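Local structure of terminase large subunit (Thermus phage G20c, 5M1P) at residues A[117-120]-A[124-127]; A[23-28]-A[80-85]; A[141-144]-A[149-152]; A[71-76]-A[100-105]; A[159-162]-A[166-169]. The protein drives viral DNA into empty capsids as an ATP-powered motor and, through its RNase H-like nuclease domain, cuts the genome to start and end packaging. All blocks are in the same frame, centred on the assembly; numbering follows the deposited sequence.

Interaction 1: A[117-120]-A[124-127]; sequences LPVK and VKEQ
Val124, in the first turn of helix 122-137, turns its side chain back onto the loop 117-120 that leads into the helix, and its two methyls divide the work. Val124 CG1, anti to the backbone N (chi1 170°), is aimed at the loop backbone: it lies 3.6 Å from Pro118 O and 4.0 Å from Val119 CA. The same methyl is met by the tip of Leu117, whose CD2 stands 4.1 Å from Val124 CG1 as the two side chains run past each other in opposite directions. CG2, the other branch, brushes the aliphatic part of Lys120, with Lys120 CG 4.2 Å from Val124 CG2.

Val119 sits at the centre of an inverse gamma turn and sends its CG1 to the next helix residue. Here the two side chains cross at nearly a right angle. Lys125 is bent at chi3 (-80°), which folds its chain so that both ends of the aliphatic part reach one methyl: CE is 3.9 Å and CB 4.0 Å from Val119 CG1. The backbone N of Val119 is hydrogen-bonded to Asp95 OD1, a carboxylate that probably binds a catalytic metal.

No hydrogen bond joins the two segments. The contact is therefore held by methyl and methylene packing, with the lysines contributing their carbon chains, while the polar tie from Val119 runs to the metal-site aspartate.

Interaction 2: A[23-28]-A[80-85]; sequences GTRLVV and LKALSE
Strand 25-27 of the central mixed sheet meets helix 73-86, which packs against that sheet, through a single long side chain, Arg25. Its chain is extended from CG to NE and carries the guanidinium to Leu83, the two side chains running antiparallel alongside each other. The methyl Leu83 CD2 sits over the centre of one guanidinium face, 3.5 Å from Arg25 CZ. The other leucine carbon within reach, CG, lies 3.9 Å from Arg25 NH2. Ala82 comes from a different side: its CB is near the guanidinium plane, at the edge, 4.0 Å from Arg25 NH2.

The flat cation thus rests on an apolar methyl, while its charge is answered further along the helix, where Arg25 NH1 forms a salt bridge with Asp86. A long, weak ion pair links Arg25 NE to Glu66 on the neighbouring strand 61-69. Leu83 also packs on Cys64 and Ile39 of the sheet, as expected of a helix lying on the central sheet of an RNase H-like fold.

Interaction 3: A[141-144]-A[149-152]; sequences VAVP and ILDE
Strand 142-144, an outermost strand of the mixed sheet in this RNase H-like domain, is followed by helix 147-154, and the chain folds back so that Ile149 packs on Val143 and Pro144, and Leu150 on Val143.

Ile149 gives the clearest path through the contact. From CB, the side chain splits. The branch methyl CG2, anti to the backbone N, approaches Val143, with Ile149 CG2 4.2 Å from Val143 CG2. The longer branch leaves through CG1, anti to the carbonyl carbon (chi1 -67°), and with chi2 extended at 175° it delivers CD1 to Pro144. There Ile149 CD1 is 4.0 Å from Pro144 CB and 4.1 Å from both Pro144 CG and Pro144 CD, so it rests against the pyrrolidine ring, the two side chains crossing at roughly a right angle. Ile149 CD1 also lies 3.8 Å from Pro144 O, beside the backbone of the strand end. Beyond the pair, Ile149 packs on Leu65 of strand 61-69 and Pro144 on Ile62 of the same strand, so this apolar cluster is continuous with the sheet.

No hydrogen bond crosses between the segments, and every touching side chain is aliphatic. One residue along the helix, Leu150 brings its end back to the strand although its CB starts off to one side. The single Val143 methyl CG2 thus serves two helix residues, its second contact being Leu150 CD2 at 4.1 Å.

Interaction 4: A[71-76]-A[100-105]; sequences ATWSDQ and GDAIAE
Trp73 and Ile103 account for most of the buried surface between the first turns of helices 73-86 and 101-109, with Ala102 adding a smaller share. The two larger side chains cross at about a right angle, and the end of Ile103 lies over one face of the indole. Ile103 CD1 is 3.9 Å from the centroid of the Trp73 five-membered ring and 26° off the ring normal, a CH-pi contact. The closest approach is to the pyrrole side, where Ile103 CD1 lies 3.6 Å from Trp73 CD1. Behind the tip, Ile103 CG1 touches Trp73 CB at 3.8 Å, so both outer carbons of the longer branch are in contact. With Ile103 chi2 extended at 168°, CD1 is carried out over the ring. Ala102 meets the six-membered ring, with CB 3.9 Å from Trp73 CE3.

The indole is also tied by its polar edge, since Trp73 NE1 is hydrogen-bonded to Lys45 O. At the start of the same helix, Thr72 is the N-cap: its OG1 accepts from Asp75 N at 3.0 Å.

Ile103 packs on Phe43, a residue of the calcium site, and Gln76 on Phe43 and on strand 49-56. The two helix starts therefore meet beside the loop between strands 37-42 and 49-56.

Interaction 5: A[159-162]-A[166-169]; sequences YRTA and QVMR
In the beta hairpin of strands 156-160 and 166-170, Tyr159 and Val167 form an antiparallel hydrogen-bonded pair. Tyr159 N donates to Val167 O at 2.9 Å, nearly straight (174°), and Val167 N returns the bond to Tyr159 O at 3.0 Å.

On the face of the hairpin that carries Tyr159, Arg169 stacks its guanidinium on the tyrosine ring. The planes are only 4° apart and the centres 4.1 Å, an off-centre cation-pi contact. Arg169 CG takes the position between backbone N and carbonyl carbon (chi1 61°), and the chain then extends to NE, which also brings Arg169 CG to 3.6 Å from Tyr159 CD2.

Arg160 and Gln166, the adjacent non-hydrogen-bonded pair, occupy the other face. The arginine bends at chi2 and folds its guanidinium over Gln166, whose CB sits above the centre of the plane, 3.5 Å from Arg160 CZ. The Gln166 amide is turned steeply to that plane.

Arg160 and Thr161 have further partners in the turn: Arg160 NH2 bonds to Gly164 O, and Thr161 OG1 to Asn165 N. Thr161 CG2 lies 3.4 Å from Val167 CG1, a short carbon pair whose tightness is doubtful because the valine is close to eclipsed.

In the fold
Interactions 1 and 4 lie nearest the catalytic centre: the Val119 side chain is about 4 Å from that of Asp95, and that of Ile103 about 9 Å from the bound calcium. The two do not touch: their nearest atoms are about 10 Å apart. Interaction 4 uses the start of helix 73-86 and interaction 2 its later turns, which reach strand 25-27. Interaction 3 continues from there along the same sheet, Val28 CG2 touching Pro144 CG at 3.8 Å. The hairpin of interaction 5 packs against helix 122-137 of interaction 1, where Glu126 CG meets Met168 SD at 3.9 Å, and its Arg169 side chain stands about 13 Å from the calcium.

Interaction 1: A[117-120]-A[124-127]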
loop_
_atom_site.group_PDB
_atom_site.type_symbol
_atom_site.label_atom_id
_atom_site.label_comp_id
_atom_site.label_asym_id
_atom_site.label_seq_id
_atom_site.Cartn_x
_atom_site.Cartn_y
_atom_site.Cartn_z
ATOM N N LEU A 117 -8.613 -6.563 -5.292
ATOM C CA LEU A 117 -9.014 -5.201 -5.590
ATOM C C LEU A 117 -8.168 -4.747 -6.788
ATOM O O LEU A 117 -7.185 -4.031 -6.611
ATOM C CB LEU A 117 -8.835 -4.289 -4.367
ATOM C CG LEU A 117 -9.765 -3.071 -4.341
ATOM C CD1 LEU A 117 -9.697 -2.383 -2.985
ATOM C CD2 LEU A 117 -9.453 -2.082 -5.454
ATOM N N PRO A 118 -8.534 -5.193 -8.006
ATOM C CA PRO A 118 -7.722 -4.844 -9.174
ATOM C C PRO A 118 -7.796 -3.360 -9.498
ATOM O O PRO A 118 -8.891 -2.816 -9.663
ATOM C CB PRO A 118 -8.339 -5.679 -10.299
ATOM C CG PRO A 118 -9.720 -5.967 -9.863
ATOM C CD PRO A 118 -9.690 -6.031 -8.370
ATOM N N VAL A 119 -6.635 -2.727 -9.602
ATOM C CA VAL A 119 -6.571 -1.290 -9.882
ATOM C C VAL A 119 -6.562 -1.161 -11.400
ATOM O O VAL A 119 -5.531 -0.924 -12.037
ATOM C CB VAL A 119 -5.384 -0.605 -9.180
ATOM C CG1 VAL A 119 -5.413 0.893 -9.450
ATOM C CG2 VAL A 119 -5.443 -0.841 -7.666
ATOM N N LYS A 120 -7.757 -1.325 -11.957
ATOM C CA LYS A 120 -7.918 -1.640 -13.380
ATOM C C LYS A 120 -8.282 -0.452 -14.246
ATOM O O LYS A 120 -8.445 -0.595 -15.465
ATOM C CB LYS A 120 -8.961 -2.747 -13.553
ATOM C CG LYS A 120 -10.378 -2.397 -13.109
ATOM C CD LYS A 120 -11.267 -3.632 -13.095
ATOM C CE LYS A 120 -11.706 -4.022 -14.499
ATOM N NZ LYS A 120 -12.875 -3.210 -14.928
ATOM N N VAL A 124 -10.978 3.561 -10.692
ATOM C CA VAL A 124 -10.727 2.758 -9.485
ATOM C C VAL A 124 -9.604 3.389 -8.663
ATOM O O VAL A 124 -9.697 3.509 -7.435
ATOM C CB VAL A 124 -10.366 1.302 -9.849
ATOM C CG1 VAL A 124 -9.875 0.521 -8.631
ATOM C CG2 VAL A 124 -11.573 0.611 -10.467
ATOM N N LYS A 125 -8.540 3.786 -9.348
ATOM C CA LYS A 125 -7.405 4.429 -8.690
ATOM C C LYS A 125 -7.851 5.692 -7.963
ATOM O O LYS A 125 -7.439 5.925 -6.826
ATOM C CB LYS A 125 -6.313 4.756 -9.708
ATOM C CG LYS A 125 -5.056 5.380 -9.119
ATOM C CD LYS A 125 -3.926 5.395 -10.130
ATOM C CE LYS A 125 -3.243 4.041 -10.224
ATOM N NZ LYS A 125 -2.189 4.014 -11.266
ATOM N N GLU A 126 -8.700 6.490 -8.603
ATOM C CA GLU A 126 -9.142 7.756 -8.006
ATOM C C GLU A 126 -9.990 7.540 -6.761
ATOM O O GLU A 126 -9.866 8.293 -5.801
ATOM C CB GLU A 126 -9.846 8.628 -9.051
ATOM C CG GLU A 126 -8.865 9.257 -10.031
ATOM C CD GLU A 126 -9.430 9.499 -11.423
ATOM O OE1 GLU A 126 -10.658 9.683 -11.583
ATOM O OE2 GLU A 126 -8.616 9.501 -12.368
ATOM N N GLN A 127 -10.795 6.484 -6.752
ATOM C CA GLN A 127 -11.602 6.149 -5.587
ATOM C C GLN A 127 -10.730 5.747 -4.386
ATOM O O GLN A 127 -10.939 6.204 -3.263
ATOM C CB GLN A 127 -12.558 5.018 -5.947
ATOM C CG GLN A 127 -13.674 4.808 -4.944
ATOM C CD GLN A 127 -14.844 4.058 -5.539
ATOM O OE1 GLN A 127 -16.002 4.401 -5.293
ATOM N NE2 GLN A 127 -14.553 3.039 -6.342
#

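Interaction 2: A[23-28]-A[80-85]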
loop_
_atom_site.group_PDB
_atom_site.type_symbol
_atom_site.label_atom_id
_atom_site.label_comp_id
_atom_site.label_asym_id
_atom_site.label_seq_id
_atom_site.Cartn_x
_atom_site.Cartn_y
_atom_site.Cartn_z
ATOM N N GLY A 23 15.404 -5.771 8.196
ATOM C CA GLY A 23 15.605 -6.171 6.804
ATOM C C GLY A 23 14.712 -5.365 5.879
ATOM O O GLY A 23 14.793 -4.140 5.846
ATOM N N THR A 24 13.838 -6.062 5.149
ATOM C CA THR A 24 12.894 -5.420 4.238
ATOM C C THR A 24 11.652 -4.851 4.938
ATOM O O THR A 24 10.825 -4.217 4.283
ATOM C CB THR A 24 12.447 -6.405 3.137
ATOM O OG1 THR A 24 11.897 -7.581 3.733
ATOM C CG2 THR A 24 13.630 -6.801 2.255
ATOM N N ARG A 25 11.517 -5.080 6.248
ATOM C CA ARG A 25 10.364 -4.587 7.007
ATOM C C ARG A 25 10.674 -3.343 7.812
ATOM O O ARG A 25 11.727 -3.260 8.439
ATOM C CB ARG A 25 9.869 -5.630 7.994
ATOM C CG ARG A 25 9.417 -6.929 7.371
ATOM C CD ARG A 25 8.807 -7.797 8.448
ATOM N NE ARG A 25 8.284 -9.041 7.921
ATOM C CZ ARG A 25 7.535 -9.896 8.617
ATOM N NH1 ARG A 25 7.218 -9.650 9.886
ATOM N NH2 ARG A 25 7.086 -11.002 8.040
ATOM N N LEU A 26 9.726 -2.416 7.828
ATOM C CA LEU A 26 9.695 -1.336 8.802
ATOM C C LEU A 26 8.615 -1.681 9.810
ATOM O O LEU A 26 7.432 -1.633 9.483
ATOM C CB LEU A 26 9.378 -0.003 8.127
ATOM C CG LEU A 26 10.294 0.415 6.973
ATOM C CD1 LEU A 26 10.049 1.875 6.602
ATOM C CD2 LEU A 26 11.755 0.145 7.278
ATOM N N VAL A 27 9.008 -2.014 11.035
ATOM C CA VAL A 27 8.061 -2.539 12.017
ATOM C C VAL A 27 7.788 -1.440 13.014
ATOM O O VAL A 27 8.685 -1.037 13.752
ATOM C CB VAL A 27 8.596 -3.788 12.750
ATOM C CG1 VAL A 27 7.536 -4.353 13.702
ATOM C CG2 VAL A 27 9.001 -4.851 11.739
ATOM N N VAL A 28 6.548 -0.957 13.018
ATOM C CA VAL A 28 6.095 0.057 13.963
ATOM C C VAL A 28 5.665 -0.620 15.255
ATOM O O VAL A 28 6.026 -0.193 16.360
ATOM C CB VAL A 28 4.929 0.887 13.388
ATOM C CG1 VAL A 28 4.394 1.855 14.430
ATOM C CG2 VAL A 28 5.405 1.671 12.171
ATOM N N LEU A 80 4.262 -12.211 1.804
ATOM C CA LEU A 80 2.887 -11.852 2.121
ATOM C C LEU A 80 2.240 -12.860 3.083
ATOM O O LEU A 80 1.572 -12.472 4.045
ATOM C CB LEU A 80 2.106 -11.773 0.817
ATOM C CG LEU A 80 0.813 -11.008 0.701
ATOM C CD1 LEU A 80 0.884 -9.629 1.334
ATOM C CD2 LEU A 80 0.531 -10.888 -0.792
ATOM N N LYS A 81 2.456 -14.149 2.824
ATOM C CA LYS A 81 1.987 -15.213 3.721
ATOM C C LYS A 81 2.521 -15.023 5.142
ATOM O O LYS A 81 1.771 -15.110 6.134
ATOM C CB LYS A 81 2.417 -16.581 3.195
ATOM C CG LYS A 81 1.952 -17.766 4.019
ATOM C CD LYS A 81 2.314 -19.058 3.305
ATOM C CE LYS A 81 1.668 -20.244 3.991
ATOM N NZ LYS A 81 2.457 -20.640 5.172
ATOM N N ALA A 82 3.818 -14.785 5.243
ATOM C CA ALA A 82 4.440 -14.603 6.549
ATOM C C ALA A 82 3.878 -13.385 7.280
ATOM O O ALA A 82 3.549 -13.481 8.457
ATOM C CB ALA A 82 5.954 -14.526 6.435
ATOM N N LEU A 83 3.730 -12.264 6.582
ATOM C CA LEU A 83 3.129 -11.059 7.181
ATOM C C LEU A 83 1.714 -11.302 7.649
ATOM O O LEU A 83 1.324 -10.876 8.728
ATOM C CB LEU A 83 3.103 -9.894 6.181
ATOM C CG LEU A 83 4.395 -9.121 6.012
ATOM C CD1 LEU A 83 4.310 -8.216 4.796
ATOM C CD2 LEU A 83 4.703 -8.312 7.269
ATOM N N SER A 84 0.934 -11.967 6.809
ATOM C CA SER A 84 -0.432 -12.299 7.159
ATOM C C SER A 84 -0.463 -13.141 8.437
ATOM O O SER A 84 -1.202 -12.830 9.369
ATOM C CB SER A 84 -1.114 -13.053 6.023
ATOM O OG SER A 84 -2.389 -13.510 6.413
ATOM N N GLU A 85 0.362 -14.183 8.474
ATOM C CA GLU A 85 0.422 -15.055 9.640
ATOM C C GLU A 85 0.910 -14.310 10.887
ATOM O O GLU A 85 0.358 -14.493 11.971
ATOM C CB GLU A 85 1.284 -16.290 9.343
ATOM C CG GLU A 85 0.620 -17.266 8.377
ATOM C CD GLU A 85 1.485 -18.465 8.035
ATOM O OE1 GLU A 85 1.072 -19.241 7.147
ATOM O OE2 GLU A 85 2.585 -18.629 8.611
#

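Interaction 3: A[141-144]-A[149-152]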
loop_
_atom_site.group_PDB
_atom_site.type_symbol
_atom_site.label_atom_id
_atom_site.label_comp_id
_atom_site.label_asym_id
_atom_site.label_seq_id
_atom_site.Cartn_x
_atom_site.Cartn_y
_atom_site.Cartn_z
ATOM N N VAL A 141 -4.638 8.776 9.222
ATOM C CA VAL A 141 -3.602 7.986 8.567
ATOM C C VAL A 141 -2.313 8.137 9.365
ATOM O O VAL A 141 -1.907 9.258 9.700
ATOM C CB VAL A 141 -3.418 8.420 7.096
ATOM C CG1 VAL A 141 -2.298 7.638 6.412
ATOM C CG2 VAL A 141 -4.713 8.233 6.316
ATOM N N ALA A 142 -1.706 7.009 9.714
ATOM C CA ALA A 142 -0.486 6.981 10.500
ATOM C C ALA A 142 0.470 5.975 9.889
ATOM O O ALA A 142 0.129 4.800 9.749
ATOM C CB ALA A 142 -0.808 6.625 11.941
ATOM N N VAL A 143 1.645 6.446 9.478
ATOM C CA VAL A 143 2.609 5.654 8.726
ATOM C C VAL A 143 4.005 5.697 9.345
ATOM O O VAL A 143 4.306 6.616 10.110
ATOM C CB VAL A 143 2.699 6.135 7.256
ATOM C CG1 VAL A 143 1.332 6.093 6.596
ATOM C CG2 VAL A 143 3.302 7.534 7.121
ATOM N N PRO A 144 4.867 4.720 9.004
ATOM C CA PRO A 144 6.254 4.807 9.444
ATOM C C PRO A 144 6.899 6.108 8.976
ATOM O O PRO A 144 6.721 6.503 7.829
ATOM C CB PRO A 144 6.920 3.606 8.773
ATOM C CG PRO A 144 5.811 2.658 8.473
ATOM C CD PRO A 144 4.624 3.515 8.184
ATOM N N ILE A 149 8.831 6.996 2.146
ATOM C CA ILE A 149 7.380 6.936 2.171
ATOM C C ILE A 149 6.787 8.339 2.055
ATOM O O ILE A 149 5.882 8.587 1.250
ATOM C CB ILE A 149 6.876 6.286 3.482
ATOM C CG1 ILE A 149 7.274 4.804 3.544
ATOM C CG2 ILE A 149 5.365 6.438 3.581
ATOM C CD1 ILE A 149 6.937 4.093 4.848
ATOM N N LEU A 150 7.279 9.250 2.886
ATOM C CA LEU A 150 6.757 10.604 2.905
ATOM C C LEU A 150 6.981 11.307 1.575
ATOM O O LEU A 150 6.091 11.978 1.066
ATOM C CB LEU A 150 7.391 11.388 4.046
ATOM C CG LEU A 150 7.096 10.828 5.448
ATOM C CD1 LEU A 150 7.702 11.748 6.495
ATOM C CD2 LEU A 150 5.614 10.642 5.716
ATOM N N ASP A 151 8.164 11.114 1.020
ATOM C CA ASP A 151 8.498 11.656 -0.312
ATOM C C ASP A 151 7.574 11.132 -1.412
ATOM O O ASP A 151 7.125 11.897 -2.269
ATOM C CB ASP A 151 9.944 11.334 -0.701
ATOM C CG ASP A 151 10.974 12.160 0.053
ATOM O OD1 ASP A 151 10.613 13.119 0.760
ATOM O OD2 ASP A 151 12.174 11.840 -0.096
ATOM N N GLU A 152 7.288 9.838 -1.397
ATOM C CA GLU A 152 6.433 9.276 -2.443
ATOM C C GLU A 152 5.018 9.856 -2.380
ATOM O O GLU A 152 4.409 10.125 -3.418
ATOM C CB GLU A 152 6.395 7.743 -2.390
ATOM C CG GLU A 152 6.185 7.143 -3.767
ATOM C CD GLU A 152 6.268 5.638 -3.777
ATOM O OE1 GLU A 152 5.208 5.023 -3.727
ATOM O OE2 GLU A 152 7.391 5.089 -3.852
#

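Interaction 4: A[71-76]-A[100-105]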
loop_
_atom_site.group_PDB
_atom_site.type_symbol
_atom_site.label_atom_id
_atom_site.label_comp_id
_atom_site.label_asym_id
_atom_site.label_seq_id
_atom_site.Cartn_x
_atom_site.Cartn_y
_atom_site.Cartn_z
ATOM N N ALA A 71 12.411 -9.135 -5.883
ATOM C CA ALA A 71 12.020 -10.386 -5.224
ATOM C C ALA A 71 11.276 -11.235 -6.247
ATOM O O ALA A 71 10.486 -10.708 -7.026
ATOM C CB ALA A 71 11.134 -10.103 -4.023
ATOM N N THR A 72 11.518 -12.543 -6.250
ATOM C CA THR A 72 10.806 -13.424 -7.190
ATOM C C THR A 72 9.318 -13.375 -6.854
ATOM O O THR A 72 8.929 -13.075 -5.720
ATOM C CB THR A 72 11.277 -14.894 -7.142
ATOM O OG1 THR A 72 10.935 -15.465 -5.876
ATOM C CG2 THR A 72 12.780 -15.033 -7.379
ATOM N N TRP A 73 8.479 -13.682 -7.831
ATOM C CA TRP A 73 7.039 -13.693 -7.598
ATOM C C TRP A 73 6.661 -14.619 -6.453
ATOM O O TRP A 73 5.856 -14.243 -5.597
ATOM C CB TRP A 73 6.276 -14.107 -8.852
ATOM C CG TRP A 73 6.303 -13.075 -9.946
ATOM C CD1 TRP A 73 6.450 -11.722 -9.809
ATOM C CD2 TRP A 73 6.151 -13.321 -11.339
ATOM N NE1 TRP A 73 6.402 -11.113 -11.032
ATOM C CE2 TRP A 73 6.222 -12.072 -11.992
ATOM C CE3 TRP A 73 5.970 -14.476 -12.100
ATOM C CZ2 TRP A 73 6.124 -11.943 -13.380
ATOM C CZ3 TRP A 73 5.865 -14.348 -13.487
ATOM C CH2 TRP A 73 5.943 -13.087 -14.107
ATOM N N SER A 74 7.249 -15.815 -6.428
ATOM C CA SER A 74 6.968 -16.754 -5.345
ATOM C C SER A 74 7.420 -16.210 -3.988
ATOM O O SER A 74 6.720 -16.385 -2.983
ATOM C CB SER A 74 7.598 -18.120 -5.617
ATOM O OG SER A 74 7.032 -19.092 -4.761
ATOM N N ASP A 75 8.580 -15.555 -3.957
ATOM C CA ASP A 75 9.064 -14.919 -2.724
ATOM C C ASP A 75 8.122 -13.808 -2.258
ATOM O O ASP A 75 7.862 -13.675 -1.058
ATOM C CB ASP A 75 10.490 -14.394 -2.916
ATOM C CG ASP A 75 11.109 -13.868 -1.637
ATOM O OD1 ASP A 75 10.817 -14.413 -0.548
ATOM O OD2 ASP A 75 11.910 -12.920 -1.741
ATOM N N GLN A 76 7.591 -13.022 -3.187
ATOM C CA GLN A 76 6.601 -11.995 -2.813
ATOM C C GLN A 76 5.387 -12.603 -2.124
ATOM O O GLN A 76 4.937 -12.105 -1.089
ATOM C CB GLN A 76 6.171 -11.190 -4.026
ATOM C CG GLN A 76 7.279 -10.326 -4.585
ATOM C CD GLN A 76 6.822 -9.559 -5.788
ATOM O OE1 GLN A 76 5.745 -8.963 -5.772
ATOM N NE2 GLN A 76 7.620 -9.582 -6.854
ATOM N N GLY A 100 -0.206 -11.282 -13.523
ATOM C CA GLY A 100 0.200 -12.502 -14.215
ATOM C C GLY A 100 -0.412 -13.732 -13.582
ATOM O O GLY A 100 -0.805 -13.720 -12.409
ATOM N N ASP A 101 -0.487 -14.799 -14.373
ATOM C CA ASP A 101 -1.082 -16.068 -13.937
ATOM C C ASP A 101 -0.389 -16.688 -12.717
ATOM O O ASP A 101 -1.063 -17.262 -11.855
ATOM C CB ASP A 101 -1.087 -17.089 -15.085
ATOM C CG ASP A 101 -2.108 -16.764 -16.169
ATOM O OD1 ASP A 101 -2.717 -15.673 -16.140
ATOM O OD2 ASP A 101 -2.299 -17.613 -17.066
ATOM N N ALA A 102 0.936 -16.569 -12.638
ATOM C CA ALA A 102 1.689 -17.245 -11.578
ATOM C C ALA A 102 1.364 -16.706 -10.178
ATOM O O ALA A 102 1.159 -17.495 -9.262
ATOM C CB ALA A 102 3.184 -17.185 -11.851
ATOM N N ILE A 103 1.309 -15.383 -10.014
ATOM C CA ILE A 103 0.934 -14.795 -8.717
ATOM C C ILE A 103 -0.519 -15.151 -8.366
ATOM O O ILE A 103 -0.799 -15.520 -7.232
ATOM C CB ILE A 103 1.151 -13.261 -8.662
ATOM C CG1 ILE A 103 2.649 -12.941 -8.634
ATOM C CG2 ILE A 103 0.471 -12.650 -7.424
ATOM C CD1 ILE A 103 2.975 -11.483 -8.868
ATOM N N ALA A 104 -1.428 -15.043 -9.336
ATOM C CA ALA A 104 -2.846 -15.343 -9.098
ATOM C C ALA A 104 -3.022 -16.788 -8.632
ATOM O O ALA A 104 -3.710 -17.050 -7.644
ATOM C CB ALA A 104 -3.673 -15.081 -10.346
ATOM N N GLU A 105 -2.363 -17.712 -9.329
ATOM C CA GLU A 105 -2.394 -19.127 -8.953
ATOM C C GLU A 105 -1.734 -19.380 -7.599
ATOM O O GLU A 105 -2.225 -20.201 -6.827
ATOM C CB GLU A 105 -1.730 -19.992 -10.030
ATOM C CG GLU A 105 -2.540 -20.081 -11.317
ATOM C CD GLU A 105 -1.725 -20.535 -12.513
ATOM O OE1 GLU A 105 -2.154 -20.264 -13.655
ATOM O OE2 GLU A 105 -0.656 -21.158 -12.320
#

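Interaction 5: A[159-162]-A[166-169]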
loop_
_atom_site.group_PDB
_atom_site.type_symbol
_atom_site.label_atom_id
_atom_site.label_comp_id
_atom_site.label_asym_id
_atom_site.label_seq_id
_atom_site.Cartn_x
_atom_site.Cartn_y
_atom_site.Cartn_z
ATOM N N TYR A 159 -2.417 15.148 -12.974
ATOM C CA TYR A 159 -2.190 15.551 -14.361
ATOM C C TYR A 159 -3.498 15.373 -15.130
ATOM O O TYR A 159 -4.491 14.916 -14.574
ATOM C CB TYR A 159 -1.066 14.713 -14.961
ATOM C CG TYR A 159 0.225 14.889 -14.214
ATOM C CD1 TYR A 159 1.047 15.974 -14.477
ATOM C CD2 TYR A 159 0.608 14.001 -13.211
ATOM C CE1 TYR A 159 2.226 16.164 -13.783
ATOM C CE2 TYR A 159 1.782 14.177 -12.512
ATOM C CZ TYR A 159 2.587 15.264 -12.796
ATOM O OH TYR A 159 3.748 15.465 -12.099
ATOM N N ARG A 160 -3.488 15.742 -16.411
ATOM C CA ARG A 160 -4.630 15.557 -17.292
ATOM C C ARG A 160 -4.178 14.880 -18.566
ATOM O O ARG A 160 -3.119 15.200 -19.091
ATOM C CB ARG A 160 -5.299 16.907 -17.590
ATOM C CG ARG A 160 -6.100 17.460 -16.410
ATOM C CD ARG A 160 -7.484 16.839 -16.306
ATOM N NE ARG A 160 -8.087 16.995 -14.978
ATOM C CZ ARG A 160 -9.320 16.606 -14.659
ATOM N NH1 ARG A 160 -9.789 16.784 -13.421
ATOM N NH2 ARG A 160 -10.100 16.032 -15.567
ATOM N N THR A 161 -4.988 13.946 -19.052
ATOM C CA THR A 161 -4.715 13.256 -20.308
ATOM C C THR A 161 -5.047 14.186 -21.476
ATOM O O THR A 161 -5.609 15.276 -21.285
ATOM C CB THR A 161 -5.518 11.947 -20.439
ATOM O OG1 THR A 161 -6.918 12.241 -20.510
ATOM C CG2 THR A 161 -5.240 11.032 -19.263
ATOM N N ALA A 162 -4.720 13.747 -22.686
ATOM C CA ALA A 162 -4.961 14.542 -23.894
ATOM C C ALA A 162 -6.429 14.934 -24.050
ATOM O O ALA A 162 -6.730 16.070 -24.420
ATOM C CB ALA A 162 -4.487 13.780 -25.124
ATOM N N GLN A 166 -8.715 13.065 -15.706
ATOM C CA GLN A 166 -7.800 13.217 -14.577
ATOM C C GLN A 166 -6.935 11.981 -14.420
ATOM O O GLN A 166 -7.424 10.855 -14.531
ATOM C CB GLN A 166 -8.577 13.432 -13.283
ATOM C CG GLN A 166 -7.731 13.948 -12.122
ATOM C CD GLN A 166 -8.489 13.895 -10.808
ATOM O OE1 GLN A 166 -8.958 14.916 -10.298
ATOM N NE2 GLN A 166 -8.620 12.697 -10.260
ATOM N N VAL A 167 -5.654 12.205 -14.141
ATOM C CA VAL A 167 -4.709 11.127 -13.866
ATOM C C VAL A 167 -3.931 11.495 -12.599
ATOM O O VAL A 167 -3.675 12.658 -12.343
ATOM C CB VAL A 167 -3.822 10.784 -15.111
ATOM C CG1 VAL A 167 -3.950 11.826 -16.212
ATOM C CG2 VAL A 167 -2.359 10.583 -14.768
ATOM N N MET A 168 -3.608 10.485 -11.796
ATOM C CA MET A 168 -2.790 10.650 -10.601
ATOM C C MET A 168 -1.564 9.777 -10.774
ATOM O O MET A 168 -1.687 8.589 -11.053
ATOM C CB MET A 168 -3.534 10.203 -9.348
ATOM C CG MET A 168 -4.819 10.944 -9.025
ATOM S SD MET A 168 -5.761 9.999 -7.800
ATOM C CE MET A 168 -6.899 11.203 -7.127
ATOM N N ARG A 169 -0.388 10.360 -10.590
ATOM C CA ARG A 169 0.858 9.616 -10.674
ATOM C C ARG A 169 1.993 10.376 -10.024
ATOM O O ARG A 169 1.875 11.553 -9.683
ATOM C CB ARG A 169 1.208 9.287 -12.134
ATOM C CG ARG A 169 1.407 10.505 -13.014
ATOM C CD ARG A 169 2.256 10.176 -14.225
ATOM N NE ARG A 169 2.486 11.335 -15.067
ATOM C CZ ARG A 169 1.651 11.780 -15.997
ATOM N NH1 ARG A 169 0.485 11.182 -16.229
ATOM N NH2 ARG A 169 2.001 12.840 -16.716
#